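Local atomic coordinates of magnesium transporter MgtE (Enterococcus faecalis, PDB entry 2OUX), a protein that probably transports magnesium ions across the cell membrane, this chain being its soluble cytosolic part, an N-terminal helical domain followed by a pair of CBS domains. Residues A13-L16 / E17-K20; N25-R28 / E29-A33; S45-E48 / K49-Q52; Y57-P60 / K61-A64; L119-S122 / E123-G126. All coordinates share one frame; numbering follows the deposited sequence.

Contact 1: residues A13-L16 / E17-K20; sequences ALLL and ETLK
T18 folds back onto the preceding turn of helix 8-20, its OG1 giving a hydrogen bond of 3.0 Å to L15 O. Four backbone bonds of the i to i+4 kind run alongside it: E17 N to A13 O, T18 N to L14 O, L19 N to L15 O and K20 N to L16 O. K20 N to L16 O is the shortest at 2.9 Å, and T18 N to L14 O is fairly straight (161° at the hydrogen). L15 O therefore accepts twice, from T18 OG1 and L19 N, and both donors arrive from the same face of its carbonyl plane. The hydroxyl gets there because chi1 of T18 (76°) sets OG1 between the backbone N and the carbonyl carbon. The same rotation lays T18 CG2 against L14 O at 3.1 Å.

Apolar contact is slighter. L16 CD2 and L19 CD2 are 4.5 Å apart on one side of the helix, and both leucines continue onto L46 and D50. L15, T18 and L19 share F27 of helix 24-31. The aliphatic part of K20 also lies over the backbone, with CG 3.2 Å from L16 O.

T18 is buried, and its hydroxyl, though packed against helix 24-31, is satisfied within its own helix, while CG2 meets L30. Such bonding one turn back (i-3) is a familiar way for helices to hold a buried threonine.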
loop_
_atom_site.group_PDB
_atom_site.type_symbol
_atom_site.label_atom_id
_atom_site.label_comp_id
_atom_site.label_asym_id
_atom_site.label_seq_id
_atom_site.Cartn_x
_atom_site.Cartn_y
_atom_site.Cartn_z
ATOM N N ALA A 13 -29.946 1.151 -7.195
ATOM C CA ALA A 13 -31.362 1.376 -7.482
ATOM C C ALA A 13 -31.918 2.557 -6.688
ATOM O O ALA A 13 -32.642 3.394 -7.232
ATOM C CB ALA A 13 -32.167 0.110 -7.175
ATOM N N LEU A 14 -31.591 2.611 -5.400
ATOM C CA LEU A 14 -32.035 3.707 -4.547
ATOM C C LEU A 14 -31.405 4.988 -5.074
ATOM O O LEU A 14 -32.063 6.021 -5.189
ATOM C CB LEU A 14 -31.587 3.481 -3.099
ATOM C CG LEU A 14 -32.455 2.663 -2.132
ATOM C CD1 LEU A 14 -32.749 1.264 -2.679
ATOM C CD2 LEU A 14 -31.723 2.580 -0.809
ATOM N N LEU A 15 -30.116 4.903 -5.393
ATOM C CA LEU A 15 -29.364 6.038 -5.915
ATOM C C LEU A 15 -30.001 6.592 -7.187
ATOM O O LEU A 15 -30.170 7.801 -7.321
ATOM C CB LEU A 15 -27.928 5.621 -6.221
ATOM C CG LEU A 15 -26.768 6.337 -5.532
ATOM C CD1 LEU A 15 -25.470 5.857 -6.172
ATOM C CD2 LEU A 15 -26.895 7.843 -5.678
ATOM N N LEU A 16 -30.339 5.705 -8.121
ATOM C CA LEU A 16 -30.964 6.113 -9.385
ATOM C C LEU A 16 -32.272 6.864 -9.146
ATOM O O LEU A 16 -32.610 7.794 -9.875
ATOM C CB LEU A 16 -31.247 4.893 -10.272
ATOM C CG LEU A 16 -30.361 4.715 -11.516
ATOM C CD1 LEU A 16 -30.683 3.392 -12.213
ATOM C CD2 LEU A 16 -30.569 5.879 -12.464
ATOM N N GLU A 17 -33.008 6.445 -8.125
ATOM C CA GLU A 17 -34.272 7.084 -7.812
ATOM C C GLU A 17 -34.091 8.485 -7.238
ATOM O O GLU A 17 -34.796 9.410 -7.640
ATOM C CB GLU A 17 -35.084 6.208 -6.853
ATOM C CG GLU A 17 -35.830 5.084 -7.562
ATOM C CD GLU A 17 -36.881 5.607 -8.544
ATOM O OE1 GLU A 17 -37.845 6.266 -8.095
ATOM O OE2 GLU A 17 -36.744 5.362 -9.764
ATOM N N THR A 18 -33.153 8.654 -6.312
ATOM C CA THR A 18 -32.937 9.975 -5.737
ATOM C C THR A 18 -32.480 10.886 -6.865
ATOM O O THR A 18 -32.740 12.088 -6.856
ATOM C CB THR A 18 -31.845 9.974 -4.647
ATOM O OG1 THR A 18 -30.555 9.894 -5.261
ATOM C CG2 THR A 18 -32.030 8.794 -3.703
ATOM N N LEU A 19 -31.800 10.295 -7.842
ATOM C CA LEU A 19 -31.298 11.038 -8.985
ATOM C C LEU A 19 -32.456 11.539 -9.836
ATOM O O LEU A 19 -32.550 12.731 -10.133
ATOM C CB LEU A 19 -30.378 10.148 -9.821
ATOM C CG LEU A 19 -29.644 10.801 -10.991
ATOM C CD1 LEU A 19 -28.922 12.058 -10.513
ATOM C CD2 LEU A 19 -28.655 9.805 -11.589
ATOM N N LYS A 20 -33.339 10.622 -10.224
ATOM C CA LYS A 20 -34.493 10.980 -11.042
ATOM C C LYS A 20 -35.395 11.977 -10.310
ATOM O O LYS A 20 -35.749 13.019 -10.861
ATOM C CB LYS A 20 -35.272 9.716 -11.432
ATOM C CG LYS A 20 -34.467 8.776 -12.329
ATOM C CD LYS A 20 -35.208 7.484 -12.640
ATOM C CE LYS A 20 -36.496 7.731 -13.426
ATOM N NZ LYS A 20 -37.231 6.461 -13.722
#

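Contact 2: residues N25-R28 / E29-A33; sequences NEFR and ELFLA
The F27 ring carries F31 CB over one face, 4.2 Å from the ring centroid and 19° off the normal, a CH-pi contact between residues one turn apart. The aromatic planes are near parallel, 16° apart, but slid so far that they barely overlap, with centroids separated by 5.4 Å. Their closest side-chain atoms are F27 CZ and F31 CD1 at 3.9 Å. Both rings point the same way because each CG lies anti to its backbone N (F27 chi1 173°), which makes this an i to i+4 aromatic pair along alpha-helix 24-31. The pair faces inward: F27 also meets L15 and T18 of helix 8-20, and both rings reach F42.

The second flat group, the guanidinium of R28, is met obliquely by L32 CD2, 3.5 Å from NH1. These two side chains also run side by side, one turn apart. The charge of R28 is directed elsewhere, to a salt bridge with E62.

On the more exposed side, the carboxylate of E26 passes L30, with OE2 3.8 Å from L30 CG. OE2 of E26 and OE2 of E29 are 4.3 Å apart, a like-charge proximity that probably costs some energy. Backbone bonds link N25 to E29, E26 to L30, F27 to F31 and R28 to L32; in the third, F31 N meets F27 O at 2.8 Å.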
loop_
_atom_site.group_PDB
_atom_site.type_symbol
_atom_site.label_atom_id
_atom_site.label_comp_id
_atom_site.label_asym_id
_atom_site.label_seq_id
_atom_site.Cartn_x
_atom_site.Cartn_y
_atom_site.Cartn_z
ATOM N N ASN A 25 -29.625 16.491 -2.144
ATOM C CA ASN A 25 -28.994 16.121 -0.880
ATOM C C ASN A 25 -29.027 14.624 -0.557
ATOM O O ASN A 25 -28.044 14.075 -0.042
ATOM C CB ASN A 25 -29.620 16.940 0.251
ATOM C CG ASN A 25 -29.526 18.446 -0.004
ATOM O OD1 ASN A 25 -28.441 19.037 0.042
ATOM N ND2 ASN A 25 -30.668 19.068 -0.295
ATOM N N GLU A 26 -30.143 13.961 -0.854
ATOM C CA GLU A 26 -30.249 12.525 -0.600
ATOM C C GLU A 26 -29.241 11.823 -1.510
ATOM O O GLU A 26 -28.544 10.896 -1.097
ATOM C CB GLU A 26 -31.654 12.022 -0.922
ATOM C CG GLU A 26 -32.347 11.270 0.213
ATOM C CD GLU A 26 -31.596 10.027 0.684
ATOM O OE1 GLU A 26 -32.234 8.954 0.779
ATOM O OE2 GLU A 26 -30.380 10.117 0.979
ATOM N N PHE A 27 -29.178 12.284 -2.756
ATOM C CA PHE A 27 -28.267 11.741 -3.748
ATOM C C PHE A 27 -26.829 11.853 -3.260
ATOM O O PHE A 27 -26.116 10.858 -3.169
ATOM C CB PHE A 27 -28.398 12.504 -5.061
ATOM C CG PHE A 27 -27.375 12.115 -6.076
ATOM C CD1 PHE A 27 -27.514 10.936 -6.803
ATOM C CD2 PHE A 27 -26.239 12.890 -6.265
ATOM C CE1 PHE A 27 -26.537 10.538 -7.699
ATOM C CE2 PHE A 27 -25.254 12.498 -7.161
ATOM C CZ PHE A 27 -25.403 11.321 -7.879
ATOM N N ARG A 28 -26.413 13.078 -2.954
ATOM C CA ARG A 28 -25.066 13.342 -2.479
ATOM C C ARG A 28 -24.659 12.448 -1.324
ATOM O O ARG A 28 -23.576 11.858 -1.352
ATOM C CB ARG A 28 -24.928 14.801 -2.054
ATOM C CG ARG A 28 -24.998 15.782 -3.198
ATOM C CD ARG A 28 -24.688 17.175 -2.712
ATOM N NE ARG A 28 -23.586 17.755 -3.463
ATOM C CZ ARG A 28 -22.317 17.771 -3.065
ATOM N NH1 ARG A 28 -21.955 17.244 -1.906
ATOM N NH2 ARG A 28 -21.407 18.322 -3.844
ATOM N N GLU A 29 -25.520 12.358 -0.309
ATOM C CA GLU A 29 -25.247 11.526 0.870
ATOM C C GLU A 29 -24.939 10.088 0.483
ATOM O O GLU A 29 -23.974 9.501 0.969
ATOM C CB GLU A 29 -26.447 11.495 1.827
ATOM C CG GLU A 29 -26.675 12.731 2.679
ATOM C CD GLU A 29 -27.920 12.589 3.552
ATOM O OE1 GLU A 29 -27.932 11.711 4.443
ATOM O OE2 GLU A 29 -28.890 13.347 3.337
ATOM N N LEU A 30 -25.788 9.520 -0.370
ATOM C CA LEU A 30 -25.628 8.140 -0.817
ATOM C C LEU A 30 -24.395 7.970 -1.703
ATOM O O LEU A 30 -23.507 7.181 -1.395
ATOM C CB LEU A 30 -26.881 7.689 -1.577
ATOM C CG LEU A 30 -28.178 7.581 -0.766
ATOM C CD1 LEU A 30 -29.345 7.287 -1.697
ATOM C CD2 LEU A 30 -28.039 6.488 0.282
ATOM N N PHE A 31 -24.351 8.728 -2.793
ATOM C CA PHE A 31 -23.249 8.675 -3.743
ATOM C C PHE A 31 -21.898 8.817 -3.051
ATOM O O PHE A 31 -21.012 7.980 -3.224
ATOM C CB PHE A 31 -23.404 9.787 -4.790
ATOM C CG PHE A 31 -22.361 9.749 -5.884
ATOM C CD1 PHE A 31 -22.471 8.852 -6.947
ATOM C CD2 PHE A 31 -21.254 10.590 -5.834
ATOM C CE1 PHE A 31 -21.486 8.793 -7.949
ATOM C CE2 PHE A 31 -20.262 10.540 -6.823
ATOM C CZ PHE A 31 -20.380 9.641 -7.883
ATOM N N LEU A 32 -21.754 9.875 -2.260
ATOM C CA LEU A 32 -20.507 10.152 -1.562
ATOM C C LEU A 32 -20.183 9.141 -0.469
ATOM O O LEU A 32 -19.111 9.174 0.100
ATOM C CB LEU A 32 -20.539 11.580 -0.993
ATOM C CG LEU A 32 -19.816 12.721 -1.734
ATOM C CD1 LEU A 32 -19.640 12.404 -3.209
ATOM C CD2 LEU A 32 -20.606 14.019 -1.555
ATOM N N ALA A 33 -21.113 8.241 -0.170
ATOM C CA ALA A 33 -20.872 7.213 0.844
ATOM C C ALA A 33 -20.230 5.998 0.160
ATOM O O ALA A 33 -19.678 5.113 0.812
ATOM C CB ALA A 33 -22.188 6.808 1.513
#

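Contact 3: residues S45-E48 / K49-Q52; sequences SLDE and KDRQ
R51 curls back over the residues at the start of helix 48-57, and nearly every atom of its side chain meets L46, D47 or E48. CB lies over the carbonyl oxygens of the turn, 3.7 Å from E48 O. CG comes closer, 3.2 Å from D47 O, and touches L46 CB. The chain bends at chi3 and brings NE to 3.5 Å from L46 O, obliquely to the guanidinium plane. At the tip the flat group lays one face over the backbone: E48 CA sits above its rim and is 3.5 Å from NH1, with the carbonyl carbon of D47 over the centre of the same face. NH1 is engaged by E83 in a salt bridge that ties this turn to helix 79-83.

R51 N donates to D47 O, and D47 also works through its carboxylate. D47 OD2 accepts from D50 N at 2.7 Å, almost straight (173°). Its chi1 of 55° places CG between N and the carbonyl carbon, facing the first turn. The two carboxylates are uncomfortably near, D47 OD1 being 3.1 Å from D50 OD2, with their planes 23° apart. Such closeness would probably raise the proton affinity of one of them. L46 CB packs on D50 CB at 3.9 Å and extends toward L16 and L19 of helix 8-20. An aspartate at this place, bonded to the amide three residues on, is a classic helix N-cap.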
loop_
_atom_site.group_PDB
_atom_site.type_symbol
_atom_site.label_atom_id
_atom_site.label_comp_id
_atom_site.label_asym_id
_atom_site.label_seq_id
_atom_site.Cartn_x
_atom_site.Cartn_y
_atom_site.Cartn_z
ATOM N N SER A 45 -23.114 3.386 -15.635
ATOM C CA SER A 45 -24.334 2.651 -15.942
ATOM C C SER A 45 -25.404 3.633 -16.413
ATOM O O SER A 45 -26.313 3.272 -17.158
ATOM C CB SER A 45 -24.846 1.911 -14.705
ATOM O OG SER A 45 -25.403 2.815 -13.764
ATOM N N LEU A 46 -25.275 4.883 -15.977
ATOM C CA LEU A 46 -26.233 5.927 -16.315
ATOM C C LEU A 46 -26.302 6.276 -17.796
ATOM O O LEU A 46 -25.293 6.224 -18.508
ATOM C CB LEU A 46 -25.913 7.207 -15.536
ATOM C CG LEU A 46 -25.646 7.080 -14.035
ATOM C CD1 LEU A 46 -25.527 8.466 -13.425
ATOM C CD2 LEU A 46 -26.769 6.295 -13.380
ATOM N N ASP A 47 -27.504 6.637 -18.248
ATOM C CA ASP A 47 -27.717 7.050 -19.627
ATOM C C ASP A 47 -27.222 8.490 -19.687
ATOM O O ASP A 47 -26.884 9.069 -18.657
ATOM C CB ASP A 47 -29.207 6.953 -20.001
ATOM C CG ASP A 47 -30.122 7.738 -19.054
ATOM O OD1 ASP A 47 -31.235 7.240 -18.757
ATOM O OD2 ASP A 47 -29.746 8.853 -18.622
ATOM N N GLU A 48 -27.171 9.074 -20.876
ATOM C CA GLU A 48 -26.683 10.439 -21.000
ATOM C C GLU A 48 -27.478 11.449 -20.179
ATOM O O GLU A 48 -26.928 12.442 -19.697
ATOM C CB GLU A 48 -26.677 10.862 -22.465
ATOM C CG GLU A 48 -26.522 12.356 -22.656
ATOM C CD GLU A 48 -26.457 12.754 -24.114
ATOM O OE1 GLU A 48 -27.300 12.264 -24.903
ATOM O OE2 GLU A 48 -25.570 13.564 -24.469
ATOM N N LYS A 49 -28.769 11.193 -20.017
ATOM C CA LYS A 49 -29.631 12.101 -19.268
ATOM C C LYS A 49 -29.239 12.165 -17.795
ATOM O O LYS A 49 -29.021 13.244 -17.240
ATOM C CB LYS A 49 -31.093 11.658 -19.405
ATOM C CG LYS A 49 -31.532 11.471 -20.848
ATOM C CD LYS A 49 -32.932 10.873 -20.958
ATOM C CE LYS A 49 -34.022 11.873 -20.592
ATOM N NZ LYS A 49 -35.389 11.306 -20.822
ATOM N N ASP A 50 -29.143 11.002 -17.163
ATOM C CA ASP A 50 -28.784 10.945 -15.757
ATOM C C ASP A 50 -27.363 11.444 -15.478
ATOM O O ASP A 50 -27.094 11.971 -14.402
ATOM C CB ASP A 50 -28.980 9.522 -15.234
ATOM C CG ASP A 50 -30.428 9.058 -15.347
ATOM O OD1 ASP A 50 -31.332 9.834 -14.985
ATOM O OD2 ASP A 50 -30.671 7.917 -15.790
ATOM N N ARG A 51 -26.456 11.300 -16.440
ATOM C CA ARG A 51 -25.090 11.780 -16.235
ATOM C C ARG A 51 -25.135 13.289 -16.050
ATOM O O ARG A 51 -24.449 13.848 -15.193
ATOM C CB ARG A 51 -24.191 11.472 -17.434
ATOM C CG ARG A 51 -23.952 10.009 -17.723
ATOM C CD ARG A 51 -22.852 9.866 -18.774
ATOM N NE ARG A 51 -23.046 8.677 -19.595
ATOM C CZ ARG A 51 -23.251 8.705 -20.906
ATOM N NH1 ARG A 51 -23.284 9.864 -21.548
ATOM N NH2 ARG A 51 -23.429 7.573 -21.573
ATOM N N GLN A 52 -25.954 13.941 -16.869
ATOM C CA GLN A 52 -26.107 15.388 -16.815
ATOM C C GLN A 52 -26.539 15.867 -15.430
ATOM O O GLN A 52 -25.960 16.814 -14.886
ATOM C CB GLN A 52 -27.118 15.843 -17.869
ATOM C CG GLN A 52 -26.587 15.797 -19.296
ATOM C CD GLN A 52 -25.321 16.629 -19.474
ATOM O OE1 GLN A 52 -25.152 17.669 -18.836
ATOM N NE2 GLN A 52 -24.435 16.181 -20.357
#

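Contact 4: residues Y57-P60 / K61-A64; sequences YLSP and KELA
A capping box formed by S59 and E62 opens helix 60-67. In one half of the exchange E62 N donates to S59 OG at 3.1 Å, nearly straight at 169°. In the other, S59 N donates to E62 OE1 at 3.0 Å, equally straight; the amide meets this oxygen on its anti side, 32° out of the carboxylate plane. The serine hydroxyl is turned toward the helix by chi1 of 69°, which also presses OG against E62 CG at 3.0 Å. E62, extended beyond CG, sends its carboxylate back past the cap, where OE1 additionally approaches L58 CA at 3.4 Å and L58 CD2. The same OE1 forms a salt bridge with R28, so one carboxylate oxygen serves both the S59 amide and the R28 guanidinium.

Ordinary helical bonds begin at once: L63 N to S59 O at 2.9 Å and A64 N to P60 O. P60 occupies the first helical turn, where its missing N-H costs nothing, and it packs on Y88 and D91.

Outside the box, L58 and L63 cross at about a right angle, their CD1 atoms 4.2 Å apart. L58 continues onto F31 of helix 24-31 and the L32 that follows it, while L63 faces Y88 and M92 of helix 86-93. L58, the residue before the N-cap, meeting L63, four residues after that cap, is the hydrophobic staple, which here accompanies the capping box.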
loop_
_atom_site.group_PDB
_atom_site.type_symbol
_atom_site.label_atom_id
_atom_site.label_comp_id
_atom_site.label_asym_id
_atom_site.label_seq_id
_atom_site.Cartn_x
_atom_site.Cartn_y
_atom_site.Cartn_z
ATOM N N TYR A 57 -24.991 17.895 -9.417
ATOM C CA TYR A 57 -24.946 17.664 -7.976
ATOM C C TYR A 57 -23.551 17.439 -7.412
ATOM O O TYR A 57 -23.377 17.349 -6.196
ATOM C CB TYR A 57 -25.831 16.475 -7.604
ATOM C CG TYR A 57 -27.278 16.624 -8.010
ATOM C CD1 TYR A 57 -27.969 17.812 -7.783
ATOM C CD2 TYR A 57 -27.960 15.573 -8.617
ATOM C CE1 TYR A 57 -29.306 17.947 -8.142
ATOM C CE2 TYR A 57 -29.296 15.697 -8.981
ATOM C CZ TYR A 57 -29.960 16.888 -8.742
ATOM O OH TYR A 57 -31.280 17.011 -9.093
ATOM N N LEU A 58 -22.556 17.347 -8.287
ATOM C CA LEU A 58 -21.189 17.121 -7.840
ATOM C C LEU A 58 -20.253 18.208 -8.331
ATOM O O LEU A 58 -20.351 18.658 -9.467
ATOM C CB LEU A 58 -20.699 15.758 -8.327
ATOM C CG LEU A 58 -21.491 14.581 -7.758
ATOM C CD1 LEU A 58 -21.135 13.304 -8.484
ATOM C CD2 LEU A 58 -21.208 14.467 -6.274
ATOM N N SER A 59 -19.356 18.630 -7.451
ATOM C CA SER A 59 -18.383 19.658 -7.780
ATOM C C SER A 59 -17.294 19.033 -8.646
ATOM O O SER A 59 -17.178 17.813 -8.723
ATOM C CB SER A 59 -17.744 20.193 -6.506
ATOM O OG SER A 59 -16.909 19.205 -5.921
ATOM N N PRO A 60 -16.490 19.865 -9.320
ATOM C CA PRO A 60 -15.421 19.319 -10.155
ATOM C C PRO A 60 -14.458 18.465 -9.330
ATOM O O PRO A 60 -13.970 17.442 -9.811
ATOM C CB PRO A 60 -14.768 20.571 -10.725
ATOM C CG PRO A 60 -15.967 21.476 -10.926
ATOM C CD PRO A 60 -16.699 21.297 -9.607
ATOM N N LYS A 61 -14.186 18.883 -8.095
ATOM C CA LYS A 61 -13.299 18.116 -7.226
ATOM C C LYS A 61 -13.907 16.747 -6.983
ATOM O O LYS A 61 -13.247 15.728 -7.158
ATOM C CB LYS A 61 -13.103 18.801 -5.872
ATOM C CG LYS A 61 -12.318 20.086 -5.919
ATOM C CD LYS A 61 -12.076 20.627 -4.513
ATOM C CE LYS A 61 -11.492 22.045 -4.542
ATOM N NZ LYS A 61 -10.192 22.142 -5.282
ATOM N N GLU A 62 -15.168 16.727 -6.575
ATOM C CA GLU A 62 -15.849 15.469 -6.306
ATOM C C GLU A 62 -15.910 14.555 -7.536
ATOM O O GLU A 62 -15.746 13.341 -7.429
ATOM C CB GLU A 62 -17.259 15.748 -5.775
ATOM C CG GLU A 62 -17.238 16.611 -4.514
ATOM C CD GLU A 62 -18.621 16.998 -4.020
ATOM O OE1 GLU A 62 -19.510 17.196 -4.867
ATOM O OE2 GLU A 62 -18.811 17.125 -2.788
ATOM N N LEU A 63 -16.137 15.130 -8.709
ATOM C CA LEU A 63 -16.202 14.311 -9.910
ATOM C C LEU A 63 -14.806 13.790 -10.260
ATOM O O LEU A 63 -14.654 12.695 -10.787
ATOM C CB LEU A 63 -16.763 15.116 -11.076
ATOM C CG LEU A 63 -17.283 14.232 -12.204
ATOM C CD1 LEU A 63 -18.521 13.485 -11.734
ATOM C CD2 LEU A 63 -17.595 15.081 -13.414
ATOM N N ALA A 64 -13.793 14.581 -9.950
ATOM C CA ALA A 64 -12.415 14.188 -10.220
ATOM C C ALA A 64 -12.002 12.978 -9.366
ATOM O O ALA A 64 -11.281 12.099 -9.831
ATOM C CB ALA A 64 -11.482 15.363 -9.958
#

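Contact 5: residues L119-S122 / E123-G126; sequences LLSS and EEAG
The backbone passes from extended geometry at L120 and S121 (phi/psi of S121 -71°/180°) into helical values at S122, and helix 122-131 starts there. Its first bonds are indifferent: A125 N reaches S121 O at 3.2 Å, and G126 N reaches S122 O only weakly.

The side chains of S121 and E124 add a reciprocal pair, a capping box. S121 OG accepts from E124 N at 3.2 Å, while S121 N donates to E124 OE1 at 2.9 Å. The second bond is almost linear (171°), although the amide comes to the anti side of the oxygen and well out of the carboxylate plane. Two conformations produce the fit. S121 carries OG between its own N and carbonyl carbon, and E124 places CG beside its backbone N, then runs on extended, so the acid end turns back across the start of the helix. The price is close packing, with S121 OG 2.9 Å from E124 CG.

L120 lies beside this exchange. Its CD2 lies 3.7 Å from E124 OE1, and its CD1 meets A125 CB at 4.0 Å. Together with L119 it also leans on A90, joining the start of the helix to helix 86-93.

The amides of S121 and E124, at a helix end where the regular i to i+4 acceptors are lacking, are thus paired with side-chain oxygens. A negatively charged E124 near the N-terminal end would also be favourably placed, probably, in the field of the helix dipole.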
loop_
_atom_site.group_PDB
_atom_site.type_symbol
_atom_site.label_atom_id
_atom_site.label_comp_id
_atom_site.label_asym_id
_atom_site.label_seq_id
_atom_site.Cartn_x
_atom_site.Cartn_y
_atom_site.Cartn_z
ATOM N N LEU A 119 -8.160 26.004 -21.273
ATOM C CA LEU A 119 -9.101 26.510 -20.276
ATOM C C LEU A 119 -8.524 26.600 -18.864
ATOM O O LEU A 119 -9.182 27.112 -17.954
ATOM C CB LEU A 119 -10.354 25.628 -20.260
ATOM C CG LEU A 119 -11.130 25.580 -21.580
ATOM C CD1 LEU A 119 -12.190 24.497 -21.543
ATOM C CD2 LEU A 119 -11.760 26.934 -21.831
ATOM N N LEU A 120 -7.296 26.113 -18.683
ATOM C CA LEU A 120 -6.651 26.128 -17.371
ATOM C C LEU A 120 -5.649 27.256 -17.208
ATOM O O LEU A 120 -4.965 27.635 -18.156
ATOM C CB LEU A 120 -5.924 24.808 -17.115
ATOM C CG LEU A 120 -6.705 23.497 -17.123
ATOM C CD1 LEU A 120 -5.753 22.373 -16.749
ATOM C CD2 LEU A 120 -7.868 23.560 -16.144
ATOM N N SER A 121 -5.550 27.775 -15.988
ATOM C CA SER A 121 -4.603 28.842 -15.696
ATOM C C SER A 121 -3.198 28.242 -15.724
ATOM O O SER A 121 -3.027 27.039 -15.951
ATOM C CB SER A 121 -4.867 29.445 -14.312
ATOM O OG SER A 121 -4.261 28.675 -13.287
ATOM N N SER A 122 -2.198 29.079 -15.477
ATOM C CA SER A 122 -0.816 28.629 -15.485
ATOM C C SER A 122 -0.533 27.655 -14.344
ATOM O O SER A 122 0.109 26.625 -14.539
ATOM C CB SER A 122 0.124 29.832 -15.385
ATOM O OG SER A 122 1.478 29.422 -15.466
ATOM N N GLU A 123 -1.013 27.991 -13.154
ATOM C CA GLU A 123 -0.805 27.148 -11.986
ATOM C C GLU A 123 -1.591 25.838 -12.060
ATOM O O GLU A 123 -1.139 24.806 -11.570
ATOM C CB GLU A 123 -1.211 27.901 -10.721
ATOM C CG GLU A 123 -1.020 27.095 -9.448
ATOM C CD GLU A 123 -2.046 27.436 -8.387
ATOM O OE1 GLU A 123 -2.134 28.626 -8.002
ATOM O OE2 GLU A 123 -2.766 26.512 -7.943
ATOM N N GLU A 124 -2.770 25.886 -12.671
ATOM C CA GLU A 124 -3.620 24.706 -12.786
ATOM C C GLU A 124 -3.085 23.667 -13.763
ATOM O O GLU A 124 -3.321 22.471 -13.598
ATOM C CB GLU A 124 -5.032 25.107 -13.224
ATOM C CG GLU A 124 -5.651 26.233 -12.419
ATOM C CD GLU A 124 -7.085 26.509 -12.824
ATOM O OE1 GLU A 124 -7.366 26.528 -14.042
ATOM O OE2 GLU A 124 -7.933 26.714 -11.928
ATOM N N ALA A 125 -2.365 24.118 -14.782
ATOM C CA ALA A 125 -1.838 23.196 -15.777
ATOM C C ALA A 125 -0.366 22.854 -15.570
ATOM O O ALA A 125 0.149 21.917 -16.187
ATOM C CB ALA A 125 -2.048 23.773 -17.166
ATOM N N GLY A 126 0.299 23.606 -14.697
ATOM C CA GLY A 126 1.715 23.392 -14.429
ATOM C C GLY A 126 2.228 21.962 -14.339
ATOM O O GLY A 126 3.022 21.537 -15.176
#

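In the fold
Contacts 1 to 4 form one connected cluster, whereas contact 5 stands apart. Contacts 1 and 2, centres 10 Å apart, interlock through L15 CD2 and F27 CD1 at 3.3 Å. Contact 1 meets contact 3 where L19 CD2 packs on D50 CB at 3.7 Å. The link from contact 2 to contact 4 is partly polar, the R28-E62 salt bridge, and partly apolar, F31 against L58. Contacts 3, 4 and 5 are all N-capped helix starts in the MgtE N domain; contact 5 lies about 8 Å from contact 4 between nearest atoms. The A64 side chain of contact 4 lies about 11 Å from that of the magnesium ligand D99 and about 13 Å from a bound magnesium ion.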